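Local coordinates for NS3-like protein (Alongshan virus, PDB 6M40) that probably couples hydrolysis of ATP to the unwinding of RNA, acting as the helicase domain of a flavivirus-like NS3 protein, at residues A[174-179]-A[310-315]; A[267-272]-A[306-311]. All coordinates share one frame; numbering follows the deposited sequence.

Contact 1: residues A[174-179]-A[310-315]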
ATOM      1  N   VAL A 174     -24.690  -0.988   9.032  1.00 86.03           N
ATOM      2  CA  VAL A 174     -24.421  -2.417   8.975  1.00 81.05           C
ATOM      3  C   VAL A 174     -25.502  -3.086   8.143  1.00 85.26           C
ATOM      4  O   VAL A 174     -26.689  -3.008   8.484  1.00 93.40           O
ATOM      5  CB  VAL A 174     -24.368  -3.041  10.379  1.00 81.40           C
ATOM      6  CG1 VAL A 174     -24.438  -4.535  10.280  1.00 86.47           C
ATOM      7  CG2 VAL A 174     -23.101  -2.611  11.106  1.00 84.35           C
ATOM      8  N   TYR A 175     -25.094  -3.752   7.068  1.00 84.01           N
ATOM      9  CA  TYR A 175     -25.981  -4.569   6.255  1.00 86.55           C
ATOM     10  C   TYR A 175     -25.781  -6.033   6.616  1.00 91.94           C
ATOM     11  O   TYR A 175     -24.650  -6.490   6.800  1.00 92.79           O
ATOM     12  CB  TYR A 175     -25.712  -4.343   4.767  1.00 85.30           C
ATOM     13  CG  TYR A 175     -24.344  -4.793   4.303  1.00 89.55           C
ATOM     14  CD1 TYR A 175     -24.125  -6.104   3.906  1.00 87.59           C
ATOM     15  CD2 TYR A 175     -23.276  -3.907   4.253  1.00 81.99           C
ATOM     16  CE1 TYR A 175     -22.891  -6.522   3.485  1.00 86.73           C
ATOM     17  CE2 TYR A 175     -22.030  -4.320   3.826  1.00 83.59           C
ATOM     18  CZ  TYR A 175     -21.838  -5.630   3.444  1.00 87.45           C
ATOM     19  OH  TYR A 175     -20.599  -6.066   3.016  1.00 72.43           O
ATOM     20  N   ASN A 176     -26.890  -6.765   6.725  1.00 99.71           N
ATOM     21  CA  ASN A 176     -26.859  -8.175   7.080  1.00104.18           C
ATOM     22  C   ASN A 176     -27.159  -9.091   5.908  1.00100.54           C
ATOM     23  O   ASN A 176     -27.042 -10.313   6.050  1.00101.64           O
ATOM     24  CB  ASN A 176     -27.879  -8.459   8.193  1.00104.94           C
ATOM     25  CG  ASN A 176     -27.460  -7.887   9.537  1.00102.51           C
ATOM     26  OD1 ASN A 176     -26.842  -8.573  10.352  1.00102.67           O
ATOM     27  ND2 ASN A 176     -27.812  -6.630   9.780  1.00 96.01           N
ATOM     28  N   GLU A 177     -27.544  -8.538   4.762  1.00 94.78           N
ATOM     29  CA  GLU A 177     -28.231  -9.294   3.723  1.00102.32           C
ATOM     30  C   GLU A 177     -27.441  -9.402   2.427  1.00 97.59           C
ATOM     31  O   GLU A 177     -27.969  -9.921   1.437  1.00 98.78           O
ATOM     32  CB  GLU A 177     -29.591  -8.640   3.447  1.00109.88           C
ATOM     33  CG  GLU A 177     -30.494  -8.540   4.675  1.00113.04           C
ATOM     34  CD  GLU A 177     -31.473  -7.373   4.611  1.00122.93           C
ATOM     35  OE1 GLU A 177     -31.076  -6.269   4.178  1.00117.85           O
ATOM     36  OE2 GLU A 177     -32.642  -7.558   5.006  1.00151.84           O
ATOM     37  N   GLY A 178     -26.202  -8.942   2.404  1.00 95.19           N
ATOM     38  CA  GLY A 178     -25.424  -8.904   1.186  1.00 89.21           C
ATOM     39  C   GLY A 178     -25.168  -7.476   0.723  1.00 89.33           C
ATOM     40  O   GLY A 178     -25.914  -6.540   1.027  1.00 89.22           O
ATOM     41  N   VAL A 179     -24.082  -7.319  -0.032  1.00 87.03           N
ATOM     42  CA  VAL A 179     -23.628  -5.982  -0.396  1.00 88.25           C
ATOM     43  C   VAL A 179     -24.472  -5.407  -1.527  1.00 87.79           C
ATOM     44  O   VAL A 179     -24.835  -4.224  -1.508  1.00 85.96           O
ATOM     45  CB  VAL A 179     -22.133  -6.011  -0.771  1.00 84.76           C
ATOM     46  CG1 VAL A 179     -21.556  -4.599  -0.743  1.00 77.71           C
ATOM     47  CG2 VAL A 179     -21.362  -6.932   0.159  1.00 83.79           C
ATOM     48  N   ARG A 310     -20.456  -1.625   6.313  1.00 75.73           N
ATOM     49  CA  ARG A 310     -19.736  -2.873   6.517  1.00 77.12           C
ATOM     50  C   ARG A 310     -20.729  -3.989   6.837  1.00 81.63           C
ATOM     51  O   ARG A 310     -21.810  -3.722   7.370  1.00 82.00           O
ATOM     52  CB  ARG A 310     -18.732  -2.754   7.668  1.00 79.78           C
ATOM     53  CG  ARG A 310     -19.372  -2.900   9.041  1.00 89.23           C
ATOM     54  CD  ARG A 310     -18.375  -2.704  10.169  1.00 94.81           C
ATOM     55  NE  ARG A 310     -19.060  -2.597  11.455  1.00 98.39           N
ATOM     56  CZ  ARG A 310     -19.583  -1.470  11.929  1.00100.53           C
ATOM     57  NH1 ARG A 310     -19.503  -0.351  11.221  1.00102.40           N
ATOM     58  NH2 ARG A 310     -20.190  -1.463  13.105  1.00105.19           N
ATOM     59  N   PRO A 311     -20.398  -5.249   6.552  1.00 83.25           N
ATOM     60  CA  PRO A 311     -21.333  -6.330   6.889  1.00 82.26           C
ATOM     61  C   PRO A 311     -21.384  -6.579   8.388  1.00 83.93           C
ATOM     62  O   PRO A 311     -20.371  -6.501   9.086  1.00 80.17           O
ATOM     63  CB  PRO A 311     -20.778  -7.541   6.134  1.00 80.24           C
ATOM     64  CG  PRO A 311     -19.339  -7.238   5.916  1.00 73.33           C
ATOM     65  CD  PRO A 311     -19.218  -5.741   5.815  1.00 73.78           C
ATOM     66  N   ALA A 312     -22.594  -6.865   8.878  1.00 91.27           N
ATOM     67  CA  ALA A 312     -22.779  -7.182  10.291  1.00 91.00           C
ATOM     68  C   ALA A 312     -21.763  -8.216  10.749  1.00 92.25           C
ATOM     69  O   ALA A 312     -21.085  -8.038  11.767  1.00 88.86           O
ATOM     70  CB  ALA A 312     -24.201  -7.692  10.536  1.00 94.42           C
ATOM     71  N   ASN A 313     -21.645  -9.306   9.993  1.00 92.63           N
ATOM     72  CA  ASN A 313     -20.722 -10.388  10.312  1.00 94.19           C
ATOM     73  C   ASN A 313     -19.319 -10.002   9.833  1.00 86.33           C
ATOM     74  O   ASN A 313     -18.749 -10.585   8.911  1.00 81.10           O
ATOM     75  CB  ASN A 313     -21.200 -11.693   9.682  1.00 94.97           C
ATOM     76  CG  ASN A 313     -22.436 -12.263  10.361  1.00102.84           C
ATOM     77  OD1 ASN A 313     -22.996 -11.659  11.274  1.00100.91           O
ATOM     78  ND2 ASN A 313     -22.868 -13.434   9.911  1.00106.18           N
ATOM     79  N   TYR A 314     -18.769  -8.966  10.469  1.00 86.30           N
ATOM     80  CA  TYR A 314     -17.362  -8.611  10.296  1.00 82.61           C
ATOM     81  C   TYR A 314     -16.755  -8.181  11.622  1.00 82.95           C
ATOM     82  O   TYR A 314     -17.215  -7.214  12.242  1.00 80.92           O
ATOM     83  CB  TYR A 314     -17.157  -7.489   9.284  1.00 82.44           C
ATOM     84  CG  TYR A 314     -15.708  -7.043   9.217  1.00 77.76           C
ATOM     85  CD1 TYR A 314     -14.706  -7.917   8.808  1.00 80.95           C
ATOM     86  CD2 TYR A 314     -15.338  -5.759   9.586  1.00 80.11           C
ATOM     87  CE1 TYR A 314     -13.381  -7.521   8.759  1.00 74.83           C
ATOM     88  CE2 TYR A 314     -14.011  -5.352   9.539  1.00 77.92           C
ATOM     89  CZ  TYR A 314     -13.038  -6.235   9.127  1.00 75.69           C
ATOM     90  OH  TYR A 314     -11.726  -5.823   9.089  1.00 68.57           O
ATOM     91  N   ASP A 315     -15.680  -8.867  12.001  1.00 84.82           N
ATOM     92  CA  ASP A 315     -15.025  -8.732  13.295  1.00 87.48           C
ATOM     93  C   ASP A 315     -13.886  -7.723  13.196  1.00 87.16           C
ATOM     94  O   ASP A 315     -12.721  -8.087  13.053  1.00 92.90           O
ATOM     95  CB  ASP A 315     -14.501 -10.100  13.739  1.00 95.05           C
ATOM     96  CG  ASP A 315     -13.610 -10.775  12.680  1.00 90.32           C
ATOM     97  OD1 ASP A 315     -13.573 -10.313  11.523  1.00 80.33           O
ATOM     98  OD2 ASP A 315     -12.939 -11.766  13.013  1.00 93.42           O
TER
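A chi1 of 65° sets the Y175 ring between its own backbone N and carbonyl carbon, folded back against P311, while R310, with chi1 at 80° and its chain extended from CG to NE, sends its guanidinium past V174. P311 lies under one face of the phenol in a CH-pi contact, its CA 3.7 Å from the centroid of the Y175 ring and offset toward the rim. The pyrrolidine runs alongside the ring, with P311 CB 3.5 Å from Y175 CZ. On the other face of the sheet, V174 CG2 sits over one face of the R310 guanidinium, 3.7 Å from its NH2. Between these two layers run parallel strands of the second RecA-like domain, as expected for a superfamily 2 helicase. Y175 brackets P311 in the parallel pattern: Y175 N donates to R310 O at 3.3 Å, and A312 N returns a bond to Y175 O at 2.9 Å, meeting it from above the carbonyl plane. Because both bonds skip P311, its missing N-H costs nothing on this side. The Y175 hydroxyl continues past P311 to D267 O, its hydrogen-bond partner on the strand beyond.

Contact 2: residues A[267-272]-A[306-311]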
ATOM      1  N   ASP A 267     -18.316  -1.771   1.960  1.00 70.74           N
ATOM      2  CA  ASP A 267     -17.133  -2.572   2.248  1.00 65.98           C
ATOM      3  C   ASP A 267     -17.521  -4.042   2.330  1.00 64.82           C
ATOM      4  O   ASP A 267     -18.284  -4.444   3.213  1.00 68.08           O
ATOM      5  CB  ASP A 267     -16.469  -2.118   3.547  1.00 66.55           C
ATOM      6  CG  ASP A 267     -14.968  -2.397   3.578  1.00 74.11           C
ATOM      7  OD1 ASP A 267     -14.489  -3.315   2.871  1.00 69.76           O
ATOM      8  OD2 ASP A 267     -14.254  -1.687   4.322  1.00 78.22           O
ATOM      9  N   THR A 268     -17.002  -4.836   1.397  1.00 67.96           N
ATOM     10  CA  THR A 268     -17.006  -6.284   1.573  1.00 63.81           C
ATOM     11  C   THR A 268     -16.326  -6.674   2.874  1.00 61.68           C
ATOM     12  O   THR A 268     -16.733  -7.631   3.541  1.00 59.95           O
ATOM     13  CB  THR A 268     -16.276  -6.958   0.416  1.00 65.49           C
ATOM     14  OG1 THR A 268     -16.650  -6.355  -0.825  1.00 74.80           O
ATOM     15  CG2 THR A 268     -16.592  -8.440   0.376  1.00 71.15           C
ATOM     16  N   CYS A 269     -15.278  -5.935   3.245  1.00 65.52           N
ATOM     17  CA  CYS A 269     -14.418  -6.276   4.374  1.00 67.89           C
ATOM     18  C   CYS A 269     -13.685  -7.595   4.108  1.00 64.40           C
ATOM     19  O   CYS A 269     -13.575  -8.466   4.974  1.00 63.82           O
ATOM     20  CB  CYS A 269     -15.220  -6.309   5.674  1.00 65.89           C
ATOM     21  SG  CYS A 269     -15.598  -4.649   6.271  1.00 67.86           S
ATOM     22  N   GLN A 270     -13.145  -7.711   2.892  1.00 60.48           N
ATOM     23  CA  GLN A 270     -12.484  -8.923   2.426  1.00 66.02           C
ATOM     24  C   GLN A 270     -11.440  -8.560   1.369  1.00 67.65           C
ATOM     25  O   GLN A 270     -11.657  -7.647   0.566  1.00 69.09           O
ATOM     26  CB  GLN A 270     -13.493  -9.929   1.841  1.00 69.78           C
ATOM     27  CG  GLN A 270     -14.546 -10.426   2.828  1.00 67.29           C
ATOM     28  CD  GLN A 270     -15.351 -11.602   2.292  1.00 69.73           C
ATOM     29  OE1 GLN A 270     -15.560 -11.733   1.086  1.00 68.40           O
ATOM     30  NE2 GLN A 270     -15.797 -12.469   3.191  1.00 78.89           N
ATOM     31  N   GLN A 271     -10.324  -9.294   1.359  1.00 68.62           N
ATOM     32  CA  GLN A 271      -9.240  -9.027   0.424  1.00 70.54           C
ATOM     33  C   GLN A 271      -8.686 -10.325  -0.146  1.00 67.22           C
ATOM     34  O   GLN A 271      -8.864 -11.400   0.424  1.00 64.70           O
ATOM     35  CB  GLN A 271      -8.109  -8.240   1.092  1.00 79.01           C
ATOM     36  CG  GLN A 271      -7.075  -7.685   0.118  1.00 81.41           C
ATOM     37  CD  GLN A 271      -6.211  -6.631   0.769  1.00 97.60           C
ATOM     38  OE1 GLN A 271      -6.575  -6.068   1.806  1.00 97.49           O
ATOM     39  NE2 GLN A 271      -5.064  -6.351   0.166  1.00101.39           N
ATOM     40  N   TYR A 272      -7.986 -10.206  -1.273  1.00 70.92           N
ATOM     41  CA  TYR A 272      -7.373 -11.341  -1.963  1.00 66.06           C
ATOM     42  C   TYR A 272      -5.865 -11.289  -1.709  1.00 66.13           C
ATOM     43  O   TYR A 272      -5.081 -10.856  -2.553  1.00 66.61           O
ATOM     44  CB  TYR A 272      -7.710 -11.316  -3.473  1.00 63.75           C
ATOM     45  CG  TYR A 272      -7.168 -12.491  -4.262  1.00 62.20           C
ATOM     46  CD1 TYR A 272      -7.667 -13.776  -4.068  1.00 60.81           C
ATOM     47  CD2 TYR A 272      -6.171 -12.310  -5.212  1.00 64.32           C
ATOM     48  CE1 TYR A 272      -7.180 -14.845  -4.783  1.00 59.40           C
ATOM     49  CE2 TYR A 272      -5.676 -13.381  -5.941  1.00 68.05           C
ATOM     50  CZ  TYR A 272      -6.185 -14.645  -5.724  1.00 62.31           C
ATOM     51  OH  TYR A 272      -5.697 -15.716  -6.443  1.00 57.85           O
ATOM     52  N   GLY A 306     -20.300  11.484   4.568  1.00 76.75           N
ATOM     53  CA  GLY A 306     -20.332  10.213   3.876  1.00 77.29           C
ATOM     54  C   GLY A 306     -20.764   9.110   4.808  1.00 76.19           C
ATOM     55  O   GLY A 306     -20.630   9.214   6.031  1.00 75.21           O
ATOM     56  N   GLY A 307     -21.297   8.048   4.215  1.00 75.26           N
ATOM     57  CA  GLY A 307     -21.746   6.884   4.953  1.00 77.91           C
ATOM     58  C   GLY A 307     -20.866   5.688   4.649  1.00 79.14           C
ATOM     59  O   GLY A 307     -20.304   5.580   3.558  1.00 78.64           O
ATOM     60  N   TYR A 308     -20.741   4.794   5.629  1.00 76.74           N
ATOM     61  CA  TYR A 308     -19.880   3.620   5.529  1.00 72.60           C
ATOM     62  C   TYR A 308     -20.680   2.381   5.889  1.00 72.07           C
ATOM     63  O   TYR A 308     -21.192   2.274   7.009  1.00 75.21           O
ATOM     64  CB  TYR A 308     -18.665   3.755   6.449  1.00 75.72           C
ATOM     65  CG  TYR A 308     -17.754   2.540   6.438  1.00 72.44           C
ATOM     66  CD1 TYR A 308     -17.066   2.178   5.290  1.00 70.92           C
ATOM     67  CD2 TYR A 308     -17.570   1.765   7.579  1.00 76.41           C
ATOM     68  CE1 TYR A 308     -16.233   1.077   5.273  1.00 74.57           C
ATOM     69  CE2 TYR A 308     -16.739   0.664   7.571  1.00 75.51           C
ATOM     70  CZ  TYR A 308     -16.070   0.324   6.410  1.00 74.42           C
ATOM     71  OH  TYR A 308     -15.238  -0.773   6.382  1.00 68.50           O
ATOM     72  N   TYR A 309     -20.752   1.437   4.956  1.00 72.42           N
ATOM     73  CA  TYR A 309     -21.522   0.209   5.113  1.00 75.62           C
ATOM     74  C   TYR A 309     -20.565  -0.980   5.145  1.00 74.12           C
ATOM     75  O   TYR A 309     -19.936  -1.305   4.134  1.00 71.50           O
ATOM     76  CB  TYR A 309     -22.542   0.081   3.983  1.00 78.09           C
ATOM     77  CG  TYR A 309     -23.498   1.249   3.937  1.00 78.97           C
ATOM     78  CD1 TYR A 309     -23.183   2.411   3.241  1.00 78.79           C
ATOM     79  CD2 TYR A 309     -24.713   1.193   4.601  1.00 76.36           C
ATOM     80  CE1 TYR A 309     -24.062   3.483   3.207  1.00 81.22           C
ATOM     81  CE2 TYR A 309     -25.588   2.247   4.572  1.00 83.19           C
ATOM     82  CZ  TYR A 309     -25.264   3.393   3.875  1.00 84.08           C
ATOM     83  OH  TYR A 309     -26.157   4.442   3.860  1.00 83.96           O
ATOM     84  N   ARG A 310     -20.456  -1.625   6.313  1.00 75.73           N
ATOM     85  CA  ARG A 310     -19.736  -2.873   6.517  1.00 77.12           C
ATOM     86  C   ARG A 310     -20.729  -3.989   6.837  1.00 81.63           C
ATOM     87  O   ARG A 310     -21.810  -3.722   7.370  1.00 82.00           O
ATOM     88  CB  ARG A 310     -18.732  -2.754   7.668  1.00 79.78           C
ATOM     89  CG  ARG A 310     -19.372  -2.900   9.041  1.00 89.23           C
ATOM     90  CD  ARG A 310     -18.375  -2.704  10.169  1.00 94.81           C
ATOM     91  NE  ARG A 310     -19.060  -2.597  11.455  1.00 98.39           N
ATOM     92  CZ  ARG A 310     -19.583  -1.470  11.929  1.00100.53           C
ATOM     93  NH1 ARG A 310     -19.503  -0.351  11.221  1.00102.40           N
ATOM     94  NH2 ARG A 310     -20.190  -1.463  13.105  1.00105.19           N
ATOM     95  N   PRO A 311     -20.398  -5.249   6.552  1.00 83.25           N
ATOM     96  CA  PRO A 311     -21.333  -6.330   6.889  1.00 82.26           C
ATOM     97  C   PRO A 311     -21.384  -6.579   8.388  1.00 83.93           C
ATOM     98  O   PRO A 311     -20.371  -6.501   9.086  1.00 80.17           O
ATOM     99  CB  PRO A 311     -20.778  -7.541   6.134  1.00 80.24           C
ATOM    100  CG  PRO A 311     -19.339  -7.238   5.916  1.00 73.33           C
ATOM    101  CD  PRO A 311     -19.218  -5.741   5.815  1.00 73.78           C
TER
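Polar contacts converge on D267, which meets strand 306-311 through both backbone and side chain. Its N-H points almost straight at Y309 O (D267 N to Y309 O 2.8 Å, 169° at the hydrogen). On the carboxylate, OD2 accepts from the hydroxyl of Y308 at a modelled OD2-to-OH distance of 2.5 Å. Y308 has CG anti to its backbone N (chi1 178°), which carries the phenol across D267 so that its hydroxyl meets OD2 at the ring's edge, near its plane, with the carboxylate turned 74° from the ring. The other oxygen, OD1, closes an Asx turn within the segment: C269 N reaches D267 OD1 at 2.8 Å from above the carboxylate plane. R296 of helix 290-297 is a long, weak ion-pair partner of OD1. T268 turns its own side chain away, its OG1 bonding to F198 O. The turn lies where strand 264-276 is interrupted, after its parallel pairing with strand 306-311 in the second RecA-like domain. Helix 290-297, whose last turn begins the QRRGRIGR sequence of helicase motif VI, packs nearby, its T293 touching D267, C269 and Y308. Among the aromatic contacts, the Y309 ring stacks with F266. Apolar contacts come from the turn itself: C269 SG lies 3.8 Å from P311 CD and 3.9 Å from R310 CB. P311 CG also lies against a carbonyl, 3.5 Å from T268 O.

How the contacts relate
Contacts 1 and 2 lie with their centres about 8 Å apart in the mixed sheet of the second RecA-like domain, and both use strand 306-311. That strand comes last along the chain, after 170-175 and then 264-276, and inserts between them, parallel to both. R310 and P311 belong to both contacts. The Y175 hydroxyl bridges the two across the end of strand 306-311, and Y314 of contact 1 packs on C269 of contact 2. Contact 1 is a surface contact at the sheet's margin, where 170-175 is the edge strand, and contact 2 is buried, with helix 290-297 and the start of motif VI packed on its side.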